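Local coordinates for Sca-family protein (Rickettsia rickettsii, PDB 4LQ8), which is a rickettsial surface cell antigen, represented here by its N-terminal head domain, and is probably involved in cell adhesion, at residues 63-68 / 260-265; 83-88 / 126-131; 199-204 / 221-226; 310-315 / 325-330. One frame throughout, in Å; residues are numbered along the deposited sequence.

Contact 1. Residues 63-68 / 260-265; sequences DPITKA and TAHYEE
The start of helix 64-90 docks on the last residues of strand 258-265, where the N-cap D63 and T66 of the first turn meet E264 and H262. One carboxylate oxygen, E264 OE2, serves both helix residues. It accepts the backbone N-H of D63 from above the carboxylate plane (N to OE2 3.0 Å), and its anti lone pair takes the hydroxyl of T66, with OG1 2.7 Å from OE2. The threonine and the extended glutamate come from opposite directions.

D63 in turn caps the helix. Its CG sits between the backbone N and the carbonyl carbon (chi1 79°), which turns OD1 back toward the N-H groups of the first turn; I65 N and T66 N reach OD1 from opposite faces of its plane, at 3.0 and 3.3 Å. The carboxylates of D63 and E264 lie stacked, their planes 26° apart, with OD1 of D63 4.1 Å from OE2 of E264. These donors, and the hydrogen bond between D63 OD2 and NE2 of H238, probably ease the like charges.

Two residues earlier in the strand, H262 ND1 lies 4.0 Å from I65 CG2, and H262 CB 3.8 Å from T66 OG1. T260 OG1 and H238 hold the imidazole at NE2 and ND1. The whole is an aspartate N-cap, held by a strand glutamate where the helix start packs on the mixed sheet.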
loop_
_atom_site.group_PDB
_atom_site.type_symbol
_atom_site.label_atom_id
_atom_site.label_comp_id
_atom_site.label_asym_id
_atom_site.label_seq_id
_atom_site.Cartn_x
_atom_site.Cartn_y
_atom_site.Cartn_z
ATOM N N ASP A 63 -1.368 3.687 17.027
ATOM C CA ASP A 63 -1.201 5.130 17.129
ATOM C C ASP A 63 -2.169 5.864 16.143
ATOM O O ASP A 63 -2.849 5.185 15.360
ATOM C CB ASP A 63 0.292 5.519 16.998
ATOM C CG ASP A 63 0.951 5.566 15.637
ATOM O OD1 ASP A 63 0.260 5.866 14.645
ATOM O OD2 ASP A 63 2.184 5.484 15.585
ATOM N N PRO A 64 -2.292 7.214 16.198
ATOM C CA PRO A 64 -3.258 7.901 15.308
ATOM C C PRO A 64 -3.020 7.780 13.807
ATOM O O PRO A 64 -3.985 7.841 13.060
ATOM C CB PRO A 64 -3.192 9.371 15.762
ATOM C CG PRO A 64 -2.564 9.334 17.103
ATOM C CD PRO A 64 -1.610 8.186 17.075
ATOM N N ILE A 65 -1.763 7.599 13.359
ATOM C CA ILE A 65 -1.470 7.467 11.929
ATOM C C ILE A 65 -1.974 6.126 11.424
ATOM O O ILE A 65 -2.689 6.081 10.427
ATOM C CB ILE A 65 0.037 7.679 11.594
ATOM C CG1 ILE A 65 0.664 8.924 12.331
ATOM C CG2 ILE A 65 0.300 7.700 10.081
ATOM C CD1 ILE A 65 -0.037 10.176 12.329
ATOM N N THR A 66 -1.581 5.033 12.091
ATOM C CA THR A 66 -1.976 3.665 11.743
ATOM C C THR A 66 -3.501 3.577 11.735
ATOM O O THR A 66 -4.066 3.067 10.767
ATOM C CB THR A 66 -1.380 2.678 12.733
ATOM O OG1 THR A 66 0.007 2.968 12.914
ATOM C CG2 THR A 66 -1.579 1.221 12.308
ATOM N N LYS A 67 -4.157 4.135 12.782
ATOM C CA LYS A 67 -5.610 4.145 12.884
ATOM C C LYS A 67 -6.243 4.911 11.696
ATOM O O LYS A 67 -7.147 4.375 11.066
ATOM C CB LYS A 67 -6.071 4.721 14.233
ATOM C CG LYS A 67 -7.586 4.547 14.458
ATOM C CD LYS A 67 -7.999 4.930 15.856
ATOM C CE LYS A 67 -9.479 4.730 16.105
ATOM N NZ LYS A 67 -9.818 4.923 17.533
ATOM N N ALA A 68 -5.728 6.116 11.362
ATOM C CA ALA A 68 -6.232 6.920 10.238
ATOM C C ALA A 68 -6.115 6.172 8.911
ATOM O O ALA A 68 -7.051 6.203 8.112
ATOM C CB ALA A 68 -5.499 8.242 10.153
ATOM N N THR A 260 2.319 2.992 1.773
ATOM C CA THR A 260 2.611 3.450 3.127
ATOM C C THR A 260 3.051 2.287 3.989
ATOM O O THR A 260 2.673 1.159 3.714
ATOM C CB THR A 260 1.447 4.282 3.744
ATOM O OG1 THR A 260 0.393 3.409 4.140
ATOM C CG2 THR A 260 0.919 5.407 2.799
ATOM N N ALA A 261 3.865 2.570 5.026
ATOM C CA ALA A 261 4.375 1.583 5.964
ATOM C C ALA A 261 4.358 2.214 7.355
ATOM O O ALA A 261 4.773 3.368 7.532
ATOM C CB ALA A 261 5.786 1.140 5.557
ATOM N N HIS A 262 3.805 1.472 8.324
ATOM C CA HIS A 262 3.528 1.937 9.683
ATOM C C HIS A 262 4.219 1.115 10.728
ATOM O O HIS A 262 3.923 -0.058 10.906
ATOM C CB HIS A 262 1.994 1.984 9.869
ATOM C CG HIS A 262 1.353 2.722 8.741
ATOM N ND1 HIS A 262 1.393 4.112 8.673
ATOM C CD2 HIS A 262 0.805 2.243 7.596
ATOM C CE1 HIS A 262 0.828 4.432 7.521
ATOM N NE2 HIS A 262 0.456 3.336 6.842
ATOM N N TYR A 263 5.199 1.725 11.383
ATOM C CA TYR A 263 6.033 1.088 12.395
ATOM C C TYR A 263 5.766 1.759 13.724
ATOM O O TYR A 263 5.942 2.967 13.851
ATOM C CB TYR A 263 7.534 1.232 12.049
ATOM C CG TYR A 263 7.951 0.671 10.704
ATOM C CD1 TYR A 263 7.761 1.399 9.529
ATOM C CD2 TYR A 263 8.611 -0.555 10.612
ATOM C CE1 TYR A 263 8.225 0.924 8.301
ATOM C CE2 TYR A 263 9.065 -1.043 9.393
ATOM C CZ TYR A 263 8.863 -0.306 8.236
ATOM O OH TYR A 263 9.294 -0.802 7.037
ATOM N N GLU A 264 5.319 0.989 14.705
ATOM C CA GLU A 264 5.032 1.545 16.025
ATOM C C GLU A 264 5.976 0.957 17.034
ATOM O O GLU A 264 6.343 -0.210 16.917
ATOM C CB GLU A 264 3.609 1.232 16.450
ATOM C CG GLU A 264 2.538 1.853 15.582
ATOM C CD GLU A 264 1.146 1.449 16.012
ATOM O OE1 GLU A 264 1.006 0.787 17.065
ATOM O OE2 GLU A 264 0.188 1.781 15.285
ATOM N N GLU A 265 6.329 1.751 18.051
ATOM C CA GLU A 265 7.205 1.340 19.147
ATOM C C GLU A 265 6.683 0.045 19.770
ATOM O O GLU A 265 5.559 0.012 20.272
ATOM C CB GLU A 265 7.305 2.468 20.193
ATOM C CG GLU A 265 8.475 2.301 21.146
ATOM C CD GLU A 265 8.791 3.465 22.066
ATOM O OE1 GLU A 265 8.771 4.625 21.598
ATOM O OE2 GLU A 265 9.121 3.206 23.246
#

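Contact 2. Residues 83-88 / 126-131; sequences EQILKD and EFIDKA
CG1 of I85 stands beside its backbone N (chi1 -64°) and the chain runs on extended (chi2 170°), which carries CD1 forward to I128 while CG1 lies against A131. CG1 of I85 is 3.6 Å from CB of A131, these being the residues whose CA atoms are nearest across the contact, and CD1 is 4.0 Å from CG1 of I128. The other branch, CG2, meets F127 at CB, the side chains crossing at about a right angle.

Q84, bent at chi2, lays its CG on the same methyl of A131 at 3.7 Å. The bend brings NE2 of Q84 to OD1 of D88, to which it donates over 2.8 Å from above the carboxylate plane. OD2 of D88 faces the other helix, 3.4 Å from CA of A131. A water donates to this oxygen and to the carbonyl O of F127, at 2.7 Å each, and K134 adds a salt bridge to OD2.

I105 and F118 also touch I85, extending the apolar patch to two further helices. With axes 9.1 Å apart and the small A131 probably letting them come close, this is a near-perpendicular helix crossing (99°) within the helical part of the head domain.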
loop_
_atom_site.group_PDB
_atom_site.type_symbol
_atom_site.label_atom_id
_atom_site.label_comp_id
_atom_site.label_asym_id
_atom_site.label_seq_id
_atom_site.Cartn_x
_atom_site.Cartn_y
_atom_site.Cartn_z
ATOM N N GLU A 83 -19.190 -4.877 -0.868
ATOM C CA GLU A 83 -20.389 -4.382 -1.542
ATOM C C GLU A 83 -20.454 -4.948 -2.960
ATOM O O GLU A 83 -21.513 -5.421 -3.365
ATOM C CB GLU A 83 -20.409 -2.849 -1.588
ATOM C CG GLU A 83 -20.970 -2.239 -0.319
ATOM C CD GLU A 83 -22.392 -2.660 -0.015
ATOM O OE1 GLU A 83 -23.235 -2.601 -0.940
ATOM O OE2 GLU A 83 -22.633 -3.154 1.110
ATOM N N GLN A 84 -19.301 -4.944 -3.686
ATOM C CA GLN A 84 -19.215 -5.483 -5.039
ATOM C C GLN A 84 -19.469 -6.993 -5.040
ATOM O O GLN A 84 -20.213 -7.462 -5.894
ATOM C CB GLN A 84 -17.880 -5.123 -5.729
ATOM C CG GLN A 84 -17.831 -5.570 -7.206
ATOM C CD GLN A 84 -18.832 -4.856 -8.079
ATOM O OE1 GLN A 84 -18.798 -3.636 -8.216
ATOM N NE2 GLN A 84 -19.746 -5.594 -8.685
ATOM N N ILE A 85 -18.884 -7.740 -4.068
ATOM C CA ILE A 85 -19.097 -9.187 -3.953
ATOM C C ILE A 85 -20.599 -9.446 -3.732
ATOM O O ILE A 85 -21.170 -10.294 -4.420
ATOM C CB ILE A 85 -18.215 -9.840 -2.843
ATOM C CG1 ILE A 85 -16.704 -9.718 -3.182
ATOM C CG2 ILE A 85 -18.628 -11.328 -2.625
ATOM C CD1 ILE A 85 -15.703 -10.120 -2.056
ATOM N N LEU A 86 -21.240 -8.683 -2.804
ATOM C CA LEU A 86 -22.684 -8.836 -2.536
ATOM C C LEU A 86 -23.516 -8.581 -3.780
ATOM O O LEU A 86 -24.495 -9.296 -4.000
ATOM C CB LEU A 86 -23.167 -7.969 -1.363
ATOM C CG LEU A 86 -22.595 -8.346 0.040
ATOM C CD1 LEU A 86 -23.050 -7.327 1.086
ATOM C CD2 LEU A 86 -23.007 -9.761 0.477
ATOM N N LYS A 87 -23.124 -7.587 -4.610
ATOM C CA LYS A 87 -23.836 -7.319 -5.867
ATOM C C LYS A 87 -23.619 -8.489 -6.835
ATOM O O LYS A 87 -24.573 -8.931 -7.462
ATOM C CB LYS A 87 -23.364 -6.003 -6.520
ATOM C CG LYS A 87 -23.871 -4.744 -5.820
ATOM C CD LYS A 87 -23.366 -3.495 -6.525
ATOM C CE LYS A 87 -22.031 -3.024 -6.007
ATOM N NZ LYS A 87 -21.597 -1.789 -6.697
ATOM N N ASP A 88 -22.368 -8.975 -6.962
ATOM C CA ASP A 88 -22.028 -10.093 -7.844
ATOM C C ASP A 88 -22.819 -11.362 -7.506
ATOM O O ASP A 88 -23.212 -12.082 -8.422
ATOM C CB ASP A 88 -20.522 -10.385 -7.810
ATOM C CG ASP A 88 -19.625 -9.346 -8.468
ATOM O OD1 ASP A 88 -20.161 -8.369 -9.042
ATOM O OD2 ASP A 88 -18.389 -9.546 -8.468
ATOM N N GLU A 126 -11.975 -16.675 -5.461
ATOM C CA GLU A 126 -12.661 -16.478 -6.745
ATOM C C GLU A 126 -13.693 -15.345 -6.680
ATOM O O GLU A 126 -13.792 -14.573 -7.629
ATOM C CB GLU A 126 -13.278 -17.782 -7.287
ATOM C CG GLU A 126 -14.425 -18.359 -6.457
ATOM C CD GLU A 126 -15.150 -19.537 -7.088
ATOM O OE1 GLU A 126 -16.379 -19.428 -7.306
ATOM O OE2 GLU A 126 -14.491 -20.571 -7.354
ATOM N N PHE A 127 -14.415 -15.213 -5.550
ATOM C CA PHE A 127 -15.391 -14.130 -5.344
ATOM C C PHE A 127 -14.664 -12.792 -5.276
ATOM O O PHE A 127 -15.101 -11.823 -5.907
ATOM C CB PHE A 127 -16.226 -14.363 -4.073
ATOM C CG PHE A 127 -17.132 -15.570 -4.164
ATOM C CD1 PHE A 127 -18.370 -15.488 -4.797
ATOM C CD2 PHE A 127 -16.750 -16.788 -3.615
ATOM C CE1 PHE A 127 -19.200 -16.616 -4.902
ATOM C CE2 PHE A 127 -17.582 -17.906 -3.705
ATOM C CZ PHE A 127 -18.801 -17.813 -4.351
ATOM N N ILE A 128 -13.518 -12.759 -4.558
ATOM C CA ILE A 128 -12.704 -11.552 -4.383
ATOM C C ILE A 128 -12.166 -11.129 -5.750
ATOM O O ILE A 128 -12.345 -9.970 -6.146
ATOM C CB ILE A 128 -11.577 -11.776 -3.315
ATOM C CG1 ILE A 128 -12.154 -11.861 -1.879
ATOM C CG2 ILE A 128 -10.478 -10.703 -3.400
ATOM C CD1 ILE A 128 -11.204 -12.584 -0.834
ATOM N N ASP A 129 -11.547 -12.091 -6.483
ATOM C CA ASP A 129 -10.957 -11.871 -7.811
ATOM C C ASP A 129 -11.947 -11.396 -8.835
ATOM O O ASP A 129 -11.606 -10.506 -9.606
ATOM C CB ASP A 129 -10.209 -13.118 -8.320
ATOM C CG ASP A 129 -8.910 -13.393 -7.585
ATOM O OD1 ASP A 129 -8.470 -12.517 -6.796
ATOM O OD2 ASP A 129 -8.351 -14.489 -7.769
ATOM N N LYS A 130 -13.164 -11.977 -8.860
ATOM C CA LYS A 130 -14.202 -11.552 -9.811
ATOM C C LYS A 130 -14.717 -10.133 -9.507
ATOM O O LYS A 130 -15.071 -9.404 -10.436
ATOM C CB LYS A 130 -15.364 -12.557 -9.874
ATOM C CG LYS A 130 -15.046 -13.794 -10.703
ATOM C CD LYS A 130 -16.185 -14.816 -10.630
ATOM C CE LYS A 130 -15.912 -16.057 -11.448
ATOM N NZ LYS A 130 -17.092 -16.959 -11.493
ATOM N N ALA A 131 -14.781 -9.749 -8.219
ATOM C CA ALA A 131 -15.233 -8.409 -7.841
ATOM C C ALA A 131 -14.162 -7.371 -8.201
ATOM O O ALA A 131 -14.502 -6.317 -8.737
ATOM C CB ALA A 131 -15.550 -8.350 -6.354
HETATM O O HOH W 1 -17.653 -11.573 -6.808
#

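Contact 3. Residues 199-204 / 221-226; sequences TTVKTK and YREIDF
Two neighbouring strands of the six-stranded antiparallel sheet pair here, T199 and V201 facing E223 and Y221 in hydrogen-bonded pairs around the non-hydrogen-bonded pair T200-R222. The ladder has four backbone bonds; V201 N to Y221 O is 2.8 Å, and the return bond from Y221 N to V201 O is 3.1 Å. Beside the bond from E223 N to T199 O, CA of R222 makes a C-H...O contact with the same oxygen at 3.2 Å.

On the face carrying V201, CG of Y221 stands between its backbone N and carbonyl carbon (chi1 67°), and this lays one face of the ring against CB of V201, 3.8 Å from the ring centroid and 21° off the normal: a CH-pi contact. Both valine methyls lie 3.6 Å from OH of Y221. A water joins T199 OG1 to E223 O.

R222 extends on the other face to E198 and D32 in salt bridges. I292 of strand 292-297 touches Y221 and E223, while L244 of strand 236-245 meets R222, placing this pair between parts of the larger mixed sheet.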
loop_
_atom_site.group_PDB
_atom_site.type_symbol
_atom_site.label_atom_id
_atom_site.label_comp_id
_atom_site.label_asym_id
_atom_site.label_seq_id
_atom_site.Cartn_x
_atom_site.Cartn_y
_atom_site.Cartn_z
ATOM N N THR A 199 16.678 2.470 -4.616
ATOM C CA THR A 199 17.377 2.060 -5.832
ATOM C C THR A 199 16.504 2.441 -7.005
ATOM O O THR A 199 15.358 1.994 -7.074
ATOM C CB THR A 199 17.666 0.535 -5.837
ATOM O OG1 THR A 199 18.368 0.200 -4.644
ATOM C CG2 THR A 199 18.499 0.090 -7.068
ATOM N N THR A 200 17.031 3.268 -7.920
ATOM C CA THR A 200 16.303 3.633 -9.136
ATOM C C THR A 200 16.817 2.688 -10.254
ATOM O O THR A 200 18.018 2.537 -10.419
ATOM C CB THR A 200 16.501 5.117 -9.467
ATOM O OG1 THR A 200 15.857 5.886 -8.470
ATOM C CG2 THR A 200 15.922 5.507 -10.823
ATOM N N VAL A 201 15.901 2.034 -10.984
ATOM C CA VAL A 201 16.267 1.156 -12.085
ATOM C C VAL A 201 15.920 1.917 -13.367
ATOM O O VAL A 201 14.753 2.220 -13.605
ATOM C CB VAL A 201 15.558 -0.226 -11.991
ATOM C CG1 VAL A 201 16.000 -1.150 -13.131
ATOM C CG2 VAL A 201 15.821 -0.891 -10.639
ATOM N N LYS A 202 16.938 2.255 -14.164
ATOM C CA LYS A 202 16.826 3.042 -15.399
ATOM C C LYS A 202 17.298 2.234 -16.596
ATOM O O LYS A 202 17.239 2.735 -17.716
ATOM C CB LYS A 202 17.752 4.284 -15.308
ATOM C CG LYS A 202 17.284 5.396 -14.388
ATOM C CD LYS A 202 18.157 6.645 -14.547
ATOM C CE LYS A 202 19.328 6.714 -13.580
ATOM N NZ LYS A 202 18.915 7.181 -12.224
ATOM N N THR A 203 17.853 1.039 -16.370
ATOM C CA THR A 203 18.444 0.234 -17.450
ATOM C C THR A 203 17.757 -1.111 -17.688
ATOM O O THR A 203 18.316 -1.978 -18.360
ATOM C CB THR A 203 19.957 0.051 -17.224
ATOM O OG1 THR A 203 20.146 -0.680 -16.015
ATOM C CG2 THR A 203 20.716 1.378 -17.184
ATOM N N LYS A 204 16.548 -1.287 -17.153
ATOM C CA LYS A 204 15.802 -2.519 -17.364
ATOM C C LYS A 204 14.382 -2.183 -17.883
ATOM O O LYS A 204 13.391 -2.359 -17.159
ATOM C CB LYS A 204 15.798 -3.387 -16.084
ATOM C CG LYS A 204 15.390 -4.814 -16.354
ATOM C CD LYS A 204 15.472 -5.716 -15.132
ATOM C CE LYS A 204 14.709 -6.984 -15.449
ATOM N NZ LYS A 204 14.959 -8.043 -14.446
ATOM N N TYR A 221 11.840 3.028 -12.761
ATOM C CA TYR A 221 11.072 2.767 -11.547
ATOM C C TYR A 221 12.049 2.734 -10.379
ATOM O O TYR A 221 13.262 2.720 -10.598
ATOM C CB TYR A 221 10.240 1.448 -11.636
ATOM C CG TYR A 221 11.070 0.181 -11.687
ATOM C CD1 TYR A 221 11.460 -0.468 -10.518
ATOM C CD2 TYR A 221 11.462 -0.369 -12.902
ATOM C CE1 TYR A 221 12.214 -1.642 -10.554
ATOM C CE2 TYR A 221 12.214 -1.549 -12.953
ATOM C CZ TYR A 221 12.569 -2.189 -11.776
ATOM O OH TYR A 221 13.372 -3.298 -11.809
ATOM N N ARG A 222 11.528 2.743 -9.145
ATOM C CA ARG A 222 12.401 2.670 -7.980
ATOM C C ARG A 222 11.898 1.597 -7.030
ATOM O O ARG A 222 10.725 1.188 -7.078
ATOM C CB ARG A 222 12.505 4.030 -7.259
ATOM C CG ARG A 222 11.157 4.415 -6.606
ATOM C CD ARG A 222 11.245 5.643 -5.750
ATOM N NE ARG A 222 9.909 6.044 -5.295
ATOM C CZ ARG A 222 9.705 6.965 -4.370
ATOM N NH1 ARG A 222 10.736 7.549 -3.767
ATOM N NH2 ARG A 222 8.472 7.306 -4.029
ATOM N N GLU A 223 12.776 1.161 -6.157
ATOM C CA GLU A 223 12.395 0.227 -5.108
ATOM C C GLU A 223 13.065 0.655 -3.819
ATOM O O GLU A 223 14.248 1.001 -3.818
ATOM C CB GLU A 223 12.715 -1.237 -5.477
ATOM C CG GLU A 223 14.175 -1.493 -5.790
ATOM C CD GLU A 223 14.440 -2.861 -6.379
ATOM O OE1 GLU A 223 15.137 -3.669 -5.725
ATOM O OE2 GLU A 223 13.910 -3.142 -7.474
ATOM N N ILE A 224 12.308 0.636 -2.722
ATOM C CA ILE A 224 12.867 0.994 -1.419
ATOM C C ILE A 224 13.017 -0.261 -0.570
ATOM O O ILE A 224 12.111 -1.096 -0.524
ATOM C CB ILE A 224 12.076 2.143 -0.743
ATOM C CG1 ILE A 224 12.229 3.436 -1.571
ATOM C CG2 ILE A 224 12.527 2.342 0.721
ATOM C CD1 ILE A 224 11.143 4.474 -1.361
ATOM N N ASP A 225 14.178 -0.410 0.068
ATOM C CA ASP A 225 14.439 -1.571 0.897
ATOM C C ASP A 225 13.838 -1.383 2.304
ATOM O O ASP A 225 14.557 -1.196 3.271
ATOM C CB ASP A 225 15.947 -1.870 0.926
ATOM C CG ASP A 225 16.312 -3.251 1.443
ATOM O OD1 ASP A 225 15.425 -4.136 1.466
ATOM O OD2 ASP A 225 17.496 -3.463 1.783
ATOM N N PHE A 226 12.509 -1.417 2.409
ATOM C CA PHE A 226 11.812 -1.204 3.686
ATOM C C PHE A 226 12.251 -2.212 4.749
ATOM O O PHE A 226 12.297 -3.404 4.445
ATOM C CB PHE A 226 10.290 -1.251 3.509
ATOM C CG PHE A 226 9.711 -0.211 2.583
ATOM C CD1 PHE A 226 9.404 1.072 3.049
ATOM C CD2 PHE A 226 9.440 -0.517 1.251
ATOM C CE1 PHE A 226 8.862 2.034 2.188
ATOM C CE2 PHE A 226 8.912 0.446 0.393
ATOM C CZ PHE A 226 8.607 1.708 0.870
HETATM O O HOH W 2 16.604 -0.252 -2.683
#

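Contact 4. Residues 310-315 / 325-330; sequences KYKEMM and SVDLSQ
Charge and hydrogen bonding join Y311 and K312 of helix 308-320 to D327. The lysine turns at chi2 and then runs out extended, bringing NZ to OD2 of D327 at 3.1 Å in a salt bridge; it approaches on the syn side, 32° out of the carboxylate plane. The other oxygen, OD1, accepts the hydroxyl of S329 on its syn lone pair, with OG 2.6 Å away, so the carboxylate is held at both oxygens. A water accepts from K312 NZ and donates to S329 OG.

The phenol of Y311 uses the backbone instead. Its CG lies anti to the backbone N (chi1 179°), which directs the ring toward 325-330, and OH donates to D327 O over 2.7 Å, on a lone pair. The ring stands nearly upright to the D327 carboxylate, the planes 86° apart; OD1 lies at the ring edge, in its plane, and OD2 is 3.6 Å from CE2 of Y311.

These bonds fasten a helix to the connection that follows it, just as the chain enters strand 329-332, parallel partner of strand 282-285.

Apolar packing is supplied by M315. Its CG lies over one face of the Y311 ring, toward the rim, and the side chain, bent at chi2 and chi3, curls its CE against the backbone, 3.5 Å from D327 N. SD lies 3.9 Å from CB of S325, whose hydroxyl bonds to E275. I276 touches Y311, M315 and S325 alike.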
loop_
_atom_site.group_PDB
_atom_site.type_symbol
_atom_site.label_atom_id
_atom_site.label_comp_id
_atom_site.label_asym_id
_atom_site.label_seq_id
_atom_site.Cartn_x
_atom_site.Cartn_y
_atom_site.Cartn_z
ATOM N N LYS A 310 9.636 -8.062 -1.332
ATOM C CA LYS A 310 9.540 -7.156 -0.182
ATOM C C LYS A 310 8.071 -7.062 0.329
ATOM O O LYS A 310 7.826 -7.137 1.533
ATOM C CB LYS A 310 10.107 -5.765 -0.534
ATOM C CG LYS A 310 10.037 -4.746 0.613
ATOM C CD LYS A 310 10.790 -5.184 1.862
ATOM C CE LYS A 310 12.292 -5.278 1.635
ATOM N NZ LYS A 310 12.974 -5.591 2.914
ATOM N N TYR A 311 7.123 -6.953 -0.597
ATOM C CA TYR A 311 5.706 -6.869 -0.269
ATOM C C TYR A 311 5.250 -8.101 0.516
ATOM O O TYR A 311 4.600 -7.940 1.547
ATOM C CB TYR A 311 4.873 -6.711 -1.541
ATOM C CG TYR A 311 3.389 -6.633 -1.261
ATOM C CD1 TYR A 311 2.815 -5.469 -0.748
ATOM C CD2 TYR A 311 2.551 -7.719 -1.517
ATOM C CE1 TYR A 311 1.444 -5.385 -0.509
ATOM C CE2 TYR A 311 1.176 -7.637 -1.293
ATOM C CZ TYR A 311 0.633 -6.471 -0.779
ATOM O OH TYR A 311 -0.710 -6.369 -0.541
ATOM N N LYS A 312 5.620 -9.321 0.052
ATOM C CA LYS A 312 5.301 -10.571 0.755
ATOM C C LYS A 312 5.940 -10.624 2.156
ATOM O O LYS A 312 5.282 -11.049 3.093
ATOM C CB LYS A 312 5.703 -11.815 -0.083
ATOM C CG LYS A 312 4.988 -11.911 -1.456
ATOM C CD LYS A 312 3.443 -12.020 -1.411
ATOM C CE LYS A 312 2.796 -11.822 -2.788
ATOM N NZ LYS A 312 1.363 -12.243 -2.820
ATOM N N GLU A 313 7.195 -10.179 2.308
ATOM C CA GLU A 313 7.869 -10.133 3.620
ATOM C C GLU A 313 7.138 -9.168 4.575
ATOM O O GLU A 313 6.964 -9.488 5.755
ATOM C CB GLU A 313 9.305 -9.625 3.484
ATOM C CG GLU A 313 10.356 -10.668 3.196
ATOM C CD GLU A 313 11.715 -10.071 2.859
ATOM O OE1 GLU A 313 12.017 -8.944 3.324
ATOM O OE2 GLU A 313 12.474 -10.727 2.107
ATOM N N MET A 314 6.739 -7.976 4.059
ATOM C CA MET A 314 6.017 -6.958 4.836
ATOM C C MET A 314 4.633 -7.460 5.179
ATOM O O MET A 314 4.220 -7.324 6.322
ATOM C CB MET A 314 5.958 -5.614 4.086
ATOM C CG MET A 314 7.310 -4.968 3.941
ATOM S SD MET A 314 7.237 -3.426 3.018
ATOM C CE MET A 314 6.948 -2.254 4.378
ATOM N N MET A 315 3.932 -8.084 4.219
ATOM C CA MET A 315 2.601 -8.664 4.473
ATOM C C MET A 315 2.690 -9.705 5.604
ATOM O O MET A 315 1.919 -9.626 6.559
ATOM C CB MET A 315 1.985 -9.267 3.198
ATOM C CG MET A 315 1.259 -8.235 2.335
ATOM S SD MET A 315 -0.032 -7.238 3.185
ATOM C CE MET A 315 -1.210 -8.541 3.608
ATOM N N SER A 325 -4.202 -5.316 7.141
ATOM C CA SER A 325 -3.938 -5.396 5.707
ATOM C C SER A 325 -4.279 -6.763 5.151
ATOM O O SER A 325 -4.003 -7.795 5.786
ATOM C CB SER A 325 -2.469 -5.107 5.409
ATOM O OG SER A 325 -2.237 -3.718 5.532
ATOM N N VAL A 326 -4.899 -6.766 3.976
ATOM C CA VAL A 326 -5.185 -8.000 3.255
ATOM C C VAL A 326 -4.425 -7.901 1.923
ATOM O O VAL A 326 -4.216 -6.794 1.406
ATOM C CB VAL A 326 -6.702 -8.327 3.156
ATOM C CG1 VAL A 326 -7.251 -8.650 4.539
ATOM C CG2 VAL A 326 -7.474 -7.165 2.545
ATOM N N ASP A 327 -3.957 -9.035 1.415
ATOM C CA ASP A 327 -3.061 -9.089 0.262
ATOM C C ASP A 327 -3.607 -8.367 -0.998
ATOM O O ASP A 327 -2.958 -7.419 -1.480
ATOM C CB ASP A 327 -2.606 -10.525 -0.035
ATOM C CG ASP A 327 -1.513 -10.556 -1.064
ATOM O OD1 ASP A 327 -1.777 -10.173 -2.207
ATOM O OD2 ASP A 327 -0.372 -10.861 -0.700
ATOM N N LEU A 328 -4.743 -8.797 -1.525
ATOM C CA LEU A 328 -5.392 -8.177 -2.711
ATOM C C LEU A 328 -4.404 -7.809 -3.855
ATOM O O LEU A 328 -4.404 -6.678 -4.352
ATOM C CB LEU A 328 -6.262 -6.952 -2.305
ATOM C CG LEU A 328 -7.326 -7.146 -1.206
ATOM C CD1 LEU A 328 -8.094 -5.840 -0.959
ATOM C CD2 LEU A 328 -8.309 -8.272 -1.577
ATOM N N SER A 329 -3.543 -8.760 -4.244
ATOM C CA SER A 329 -2.546 -8.521 -5.282
ATOM C C SER A 329 -2.451 -9.649 -6.294
ATOM O O SER A 329 -2.867 -10.772 -6.018
ATOM C CB SER A 329 -1.180 -8.197 -4.677
ATOM O OG SER A 329 -0.519 -9.394 -4.309
ATOM N N GLN A 330 -1.968 -9.336 -7.500
ATOM C CA GLN A 330 -1.858 -10.335 -8.562
ATOM C C GLN A 330 -0.598 -10.078 -9.386
ATOM O O GLN A 330 -0.373 -8.951 -9.833
ATOM C CB GLN A 330 -3.097 -10.312 -9.510
ATOM C CG GLN A 330 -4.490 -10.465 -8.866
ATOM C CD GLN A 330 -5.126 -9.153 -8.421
ATOM O OE1 GLN A 330 -5.277 -8.200 -9.201
ATOM N NE2 GLN A 330 -5.569 -9.094 -7.166
HETATM O O HOH W 3 0.443 -11.822 -5.525
#

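From the N terminus, helix 64-90 opens contact 1 at its first turn and contact 2 near its end, their centres about 29 Å apart. Contact 2 closes first, within the helical part; contact 3 then pairs strands 192-201 and 215-224 across a short excursion. Contact 1 closes only at strand 258-265, so its long loop encloses contacts 2 and 3, which follow one another in series. Contact 4 comes last, a short closure after contact 1. It also joins the others: K310 forms a salt bridge with D225 of contact 3, M314 packs on A261 and Y263 of contact 1, and L328 meets I128 of contact 2, linking the helices to both sheets.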